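Local coordinates for hypothetical protein TM1012 (Thermotoga maritima, PDB 2FCL) that is of unknown function but is probably a nucleotidyltransferase related to the aminoglycoside adenylyltransferases, at residues L42-A45 with P50-V53; I56-D61 with Y66-I71. One frame throughout, in Å; residues are numbered along the deposited sequence.

Contact 1. Residues L42-A45 with P50-V53; sequences LSFA and PVEV
Val53 packs against Leu42 and Ala45, residues one turn apart on helix 40-46. In this nucleotidyltransferase-like fold the helix follows the edge strand 36-39. The chain then turns back along the helix through the loop 50-53 before it enters strand 57-60.

The tight part is at Val53. Val53 CG2 lies 3.7 Å from Ala45 CB. Val53 CG2 is also 3.9 Å from Leu42 CA. The other methyl stands anti to the backbone N (chi1 174°), and this Val53 CG1 reaches Leu42 CB at 4.0 Å. The two methyls thus divide the work: CG1 meets Leu42, whose side chain crosses that of Val53 at a slant, and CG2 fits between Leu42 and Ala45. With an alanine here, both methyls go, which is likely to open a gap beside Ala45 CB and leave Leu42 CB without this packing partner.

The contact thins toward Pro50. At Pro50, which is exposed, the bond to CB leads away from the helix. Val51 is partly exposed, yet its CB points toward the helix. No hydrogen bond joins the segments, so apolar packing alone links them here. The Phe44 side chain also touches Leu142 and Glu145 of helix 142-149, and Ala45 touches Ile14. At the Val51 end a single methyl does the touching: Val51 CG2 lies at the edge of the Phe44 ring, near its plane, and is 3.8 Å from Phe44 CB.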
loop_
_atom_site.group_PDB
_atom_site.type_symbol
_atom_site.label_atom_id
_atom_site.label_comp_id
_atom_site.label_asym_id
_atom_site.label_seq_id
_atom_site.Cartn_x
_atom_site.Cartn_y
_atom_site.Cartn_z
ATOM N N LEU A 42 -2.543 -4.612 -5.494
ATOM C CA LEU A 42 -1.324 -5.162 -6.035
ATOM C C LEU A 42 -0.688 -6.114 -5.023
ATOM O O LEU A 42 -0.146 -7.135 -5.398
ATOM C CB LEU A 42 -0.342 -4.066 -6.459
ATOM C CG LEU A 42 0.981 -4.576 -7.046
ATOM C CD1 LEU A 42 0.819 -5.463 -8.268
ATOM C CD2 LEU A 42 1.876 -3.393 -7.372
ATOM N N SER A 43 -0.747 -5.770 -3.746
ATOM C CA SER A 43 -0.238 -6.660 -2.710
ATOM C C SER A 43 -0.993 -7.980 -2.715
ATOM O O SER A 43 -0.394 -9.053 -2.627
ATOM C CB SER A 43 -0.391 -6.035 -1.343
ATOM O OG SER A 43 -0.029 -6.944 -0.314
ATOM N N PHE A 44 -2.313 -7.908 -2.813
ATOM C CA PHE A 44 -3.121 -9.114 -2.808
ATOM C C PHE A 44 -2.725 -9.982 -4.001
ATOM O O PHE A 44 -2.510 -11.181 -3.863
ATOM C CB PHE A 44 -4.616 -8.772 -2.888
ATOM C CG PHE A 44 -5.125 -7.863 -1.801
ATOM C CD1 PHE A 44 -4.473 -7.690 -0.605
ATOM C CD2 PHE A 44 -6.290 -7.151 -2.017
ATOM C CE1 PHE A 44 -4.976 -6.869 0.360
ATOM C CE2 PHE A 44 -6.784 -6.305 -1.059
ATOM C CZ PHE A 44 -6.128 -6.162 0.132
ATOM N N ALA A 45 -2.620 -9.371 -5.178
ATOM C CA ALA A 45 -2.249 -10.112 -6.377
ATOM C C ALA A 45 -0.859 -10.719 -6.279
ATOM O O ALA A 45 -0.639 -11.869 -6.652
ATOM C CB ALA A 45 -2.377 -9.232 -7.611
ATOM N N PRO A 50 -6.516 -13.629 -6.736
ATOM C CA PRO A 50 -6.820 -13.178 -8.107
ATOM C C PRO A 50 -7.783 -11.992 -8.173
ATOM O O PRO A 50 -8.930 -12.127 -8.611
ATOM C CB PRO A 50 -7.423 -14.430 -8.741
ATOM C CG PRO A 50 -8.115 -15.058 -7.639
ATOM C CD PRO A 50 -7.238 -14.868 -6.411
ATOM N N VAL A 51 -7.319 -10.835 -7.724
ATOM C CA VAL A 51 -8.074 -9.597 -7.799
ATOM C C VAL A 51 -7.523 -8.766 -8.953
ATOM O O VAL A 51 -6.356 -8.924 -9.348
ATOM C CB VAL A 51 -7.977 -8.768 -6.467
ATOM C CG1 VAL A 51 -8.614 -9.530 -5.312
ATOM C CG2 VAL A 51 -6.532 -8.385 -6.138
ATOM N N GLU A 52 -8.339 -7.849 -9.450
ATOM C CA GLU A 52 -7.906 -6.925 -10.493
ATOM C C GLU A 52 -7.036 -5.854 -9.855
ATOM O O GLU A 52 -7.342 -5.376 -8.774
ATOM C CB GLU A 52 -9.101 -6.263 -11.180
ATOM N N VAL A 53 -5.950 -5.489 -10.515
ATOM C CA VAL A 53 -5.079 -4.477 -9.942
ATOM C C VAL A 53 -5.439 -3.175 -10.561
ATOM O O VAL A 53 -5.358 -3.018 -11.769
ATOM C CB VAL A 53 -3.596 -4.815 -10.103
ATOM C CG1 VAL A 53 -2.715 -3.670 -9.624
ATOM C CG2 VAL A 53 -3.300 -6.056 -9.290
#

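Contact 2. Residues I56-D61 with Y66-I71; sequences IDIQTD and YEIERI. With EDO (1,2-ethanediol), chain D.
Ile68 points its CD1 methyl at strand 57-60, where Ile58 and Thr60 receive it. This is helix-on-sheet packing within the nucleotidyltransferase-like domain, joining helix 62-71 to the strand before it. The Ile68 chain is extended at its end (chi2 170°), and this carries CD1 across to the strand. The side chain runs at a slant to that of Ile58, and Ile68 CD1 comes 4.0 Å from Ile58 CG2. Thr60 meets it tip to tip instead: Thr60 CG2 comes 4.1 Å from Ile68 CD1. Ile68 also touches Ile104 of strand 103-106.

The polar atoms bond elsewhere. Asp61 caps the start of the helix through OD1 and Gly64 N. On the helix, Arg70 grips Glu67 side-on: Arg70 NE meets Glu67 OE1 at 2.9 Å, and NH2 meets OE2. Glu67 lies nearly in the guanidinium plane, while the nitrogens sit 28° and 34° out of the carboxylate plane, on its syn side. Asp57 N donates a straight bond to O2 of an ethanediol, probably from the crystallisation liquor, 2.8 Å away.

No hydrogen bond crosses between strand and helix. The chemistry implies a join held by buried methyl groups, with Thr60 adding its methyl while its hydroxyl is hydrogen-bonded to Asn35 O.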
loop_
_atom_site.group_PDB
_atom_site.type_symbol
_atom_site.label_atom_id
_atom_site.label_comp_id
_atom_site.label_asym_id
_atom_site.label_seq_id
_atom_site.Cartn_x
_atom_site.Cartn_y
_atom_site.Cartn_z
ATOM N N ILE A 56 -1.647 1.580 -7.652
ATOM C CA ILE A 56 -0.702 1.033 -6.709
ATOM C C ILE A 56 -0.748 1.855 -5.437
ATOM O O ILE A 56 -0.707 3.081 -5.492
ATOM C CB ILE A 56 0.711 1.022 -7.289
ATOM C CG1 ILE A 56 0.741 0.181 -8.564
ATOM C CG2 ILE A 56 1.726 0.535 -6.250
ATOM C CD1 ILE A 56 2.083 0.134 -9.226
ATOM N N ASP A 57 -0.782 1.166 -4.302
ATOM C CA ASP A 57 -0.804 1.782 -2.986
ATOM C C ASP A 57 0.468 1.430 -2.257
ATOM O O ASP A 57 0.795 0.251 -2.121
ATOM C CB ASP A 57 -2.006 1.300 -2.165
ATOM C CG ASP A 57 -3.343 1.696 -2.766
ATOM O OD1 ASP A 57 -3.417 2.667 -3.541
ATOM O OD2 ASP A 57 -4.328 1.014 -2.419
ATOM N N ILE A 58 1.179 2.451 -1.791
ATOM C CA ILE A 58 2.368 2.283 -0.987
ATOM C C ILE A 58 2.118 2.901 0.382
ATOM O O ILE A 58 1.764 4.062 0.488
ATOM C CB ILE A 58 3.579 2.979 -1.633
ATOM C CG1 ILE A 58 3.831 2.458 -3.053
ATOM C CG2 ILE A 58 4.807 2.804 -0.773
ATOM C CD1 ILE A 58 4.111 0.975 -3.210
ATOM N N GLN A 59 2.308 2.102 1.416
ATOM C CA GLN A 59 2.179 2.545 2.784
ATOM C C GLN A 59 3.566 2.660 3.400
ATOM O O GLN A 59 4.447 1.849 3.147
ATOM C CB GLN A 59 1.274 1.619 3.587
ATOM C CG GLN A 59 1.010 2.104 4.986
ATOM C CD GLN A 59 -0.054 1.304 5.704
ATOM O OE1 GLN A 59 -0.779 0.552 5.070
ATOM N NE2 GLN A 59 -0.170 1.492 7.024
ATOM N N THR A 60 3.750 3.681 4.226
ATOM C CA THR A 60 5.027 4.025 4.795
ATOM C C THR A 60 4.799 4.733 6.120
ATOM O O THR A 60 3.672 4.761 6.634
ATOM C CB THR A 60 5.847 4.866 3.780
ATOM O OG1 THR A 60 7.147 5.132 4.288
ATOM C CG2 THR A 60 5.160 6.165 3.435
ATOM N N ASP A 61 5.865 5.276 6.691
ATOM C CA ASP A 61 5.749 6.095 7.896
ATOM C C ASP A 61 5.787 7.572 7.512
ATOM O O ASP A 61 5.811 7.902 6.330
ATOM C CB ASP A 61 6.790 5.672 8.940
ATOM C CG ASP A 61 8.208 5.668 8.427
ATOM O OD1 ASP A 61 8.477 6.284 7.386
ATOM O OD2 ASP A 61 9.076 5.036 9.090
ATOM N N TYR A 66 7.468 11.586 2.750
ATOM C CA TYR A 66 8.187 12.727 2.193
ATOM C C TYR A 66 9.442 12.295 1.462
ATOM O O TYR A 66 9.790 12.876 0.443
ATOM C CB TYR A 66 8.439 13.806 3.273
ATOM C CG TYR A 66 7.137 14.316 3.838
ATOM C CD1 TYR A 66 6.410 15.294 3.184
ATOM C CD2 TYR A 66 6.603 13.772 4.995
ATOM C CE1 TYR A 66 5.202 15.720 3.667
ATOM C CE2 TYR A 66 5.391 14.184 5.485
ATOM C CZ TYR A 66 4.697 15.164 4.809
ATOM O OH TYR A 66 3.479 15.570 5.267
ATOM N N GLU A 67 10.102 11.243 1.942
ATOM C CA GLU A 67 11.246 10.688 1.235
ATOM C C GLU A 67 10.859 10.078 -0.105
ATOM O O GLU A 67 11.561 10.266 -1.098
ATOM C CB GLU A 67 11.990 9.652 2.101
ATOM C CG GLU A 67 12.973 10.233 3.103
ATOM C CD GLU A 67 14.161 10.872 2.400
ATOM O OE1 GLU A 67 14.051 12.032 1.948
ATOM O OE2 GLU A 67 15.181 10.181 2.244
ATOM N N ILE A 68 9.767 9.310 -0.131
ATOM C CA ILE A 68 9.306 8.724 -1.389
ATOM C C ILE A 68 8.975 9.817 -2.403
ATOM O O ILE A 68 9.365 9.745 -3.560
ATOM C CB ILE A 68 8.103 7.775 -1.136
ATOM C CG1 ILE A 68 8.580 6.546 -0.371
ATOM C CG2 ILE A 68 7.414 7.384 -2.434
ATOM C CD1 ILE A 68 7.476 5.667 0.140
ATOM N N GLU A 69 8.287 10.860 -1.960
ATOM C CA GLU A 69 7.999 11.981 -2.840
ATOM C C GLU A 69 9.295 12.570 -3.425
ATOM O O GLU A 69 9.366 12.864 -4.614
ATOM C CB GLU A 69 7.231 13.058 -2.065
ATOM C CG GLU A 69 7.035 14.355 -2.787
ATOM C CD GLU A 69 6.257 15.325 -1.923
ATOM O OE1 GLU A 69 6.728 15.711 -0.824
ATOM O OE2 GLU A 69 5.156 15.647 -2.319
ATOM N N ARG A 70 10.319 12.762 -2.596
ATOM C CA ARG A 70 11.596 13.277 -3.086
ATOM C C ARG A 70 12.228 12.328 -4.098
ATOM O O ARG A 70 12.701 12.737 -5.157
ATOM C CB ARG A 70 12.564 13.482 -1.913
ATOM C CG ARG A 70 13.890 14.112 -2.297
ATOM C CD ARG A 70 14.869 14.206 -1.117
ATOM N NE ARG A 70 15.233 12.897 -0.577
ATOM C CZ ARG A 70 16.046 12.015 -1.159
ATOM N NH1 ARG A 70 16.638 12.292 -2.312
ATOM N NH2 ARG A 70 16.287 10.850 -0.571
ATOM N N ILE A 71 12.253 11.044 -3.763
ATOM C CA ILE A 71 12.913 10.059 -4.593
ATOM C C ILE A 71 12.243 9.941 -5.955
ATOM O O ILE A 71 12.916 9.665 -6.935
ATOM C CB ILE A 71 12.961 8.714 -3.845
ATOM C CG1 ILE A 71 13.971 8.823 -2.704
ATOM C CG2 ILE A 71 13.350 7.567 -4.770
ATOM C CD1 ILE A 71 13.820 7.720 -1.658
HETATM C C1 EDO D . -2.970 -1.662 -5.808
HETATM O O1 EDO D . -4.138 -0.837 -5.547
HETATM C C2 EDO D . -2.100 -1.630 -4.567
HETATM O O2 EDO D . -0.700 -1.602 -4.546
#

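How the contacts relate
From the N terminus, the chain passes through strand 36-39 into helix 40-46. Contact 1 closes the short return after that helix, bringing 50-53 back against it. The chain then enters strand 57-60, and contact 2 closes the next turn by laying helix 62-71 on the strand. The two contacts are in series: neither encloses nor crosses the other. Their centres are about 20 Å apart, on opposite sides of the chain's centre. They still meet at one point, where Leu42 CD2 lies 3.9 Å from Ile56 CG1. Through it, helix 40-46 packs on the approach to the strand that carries contact 2.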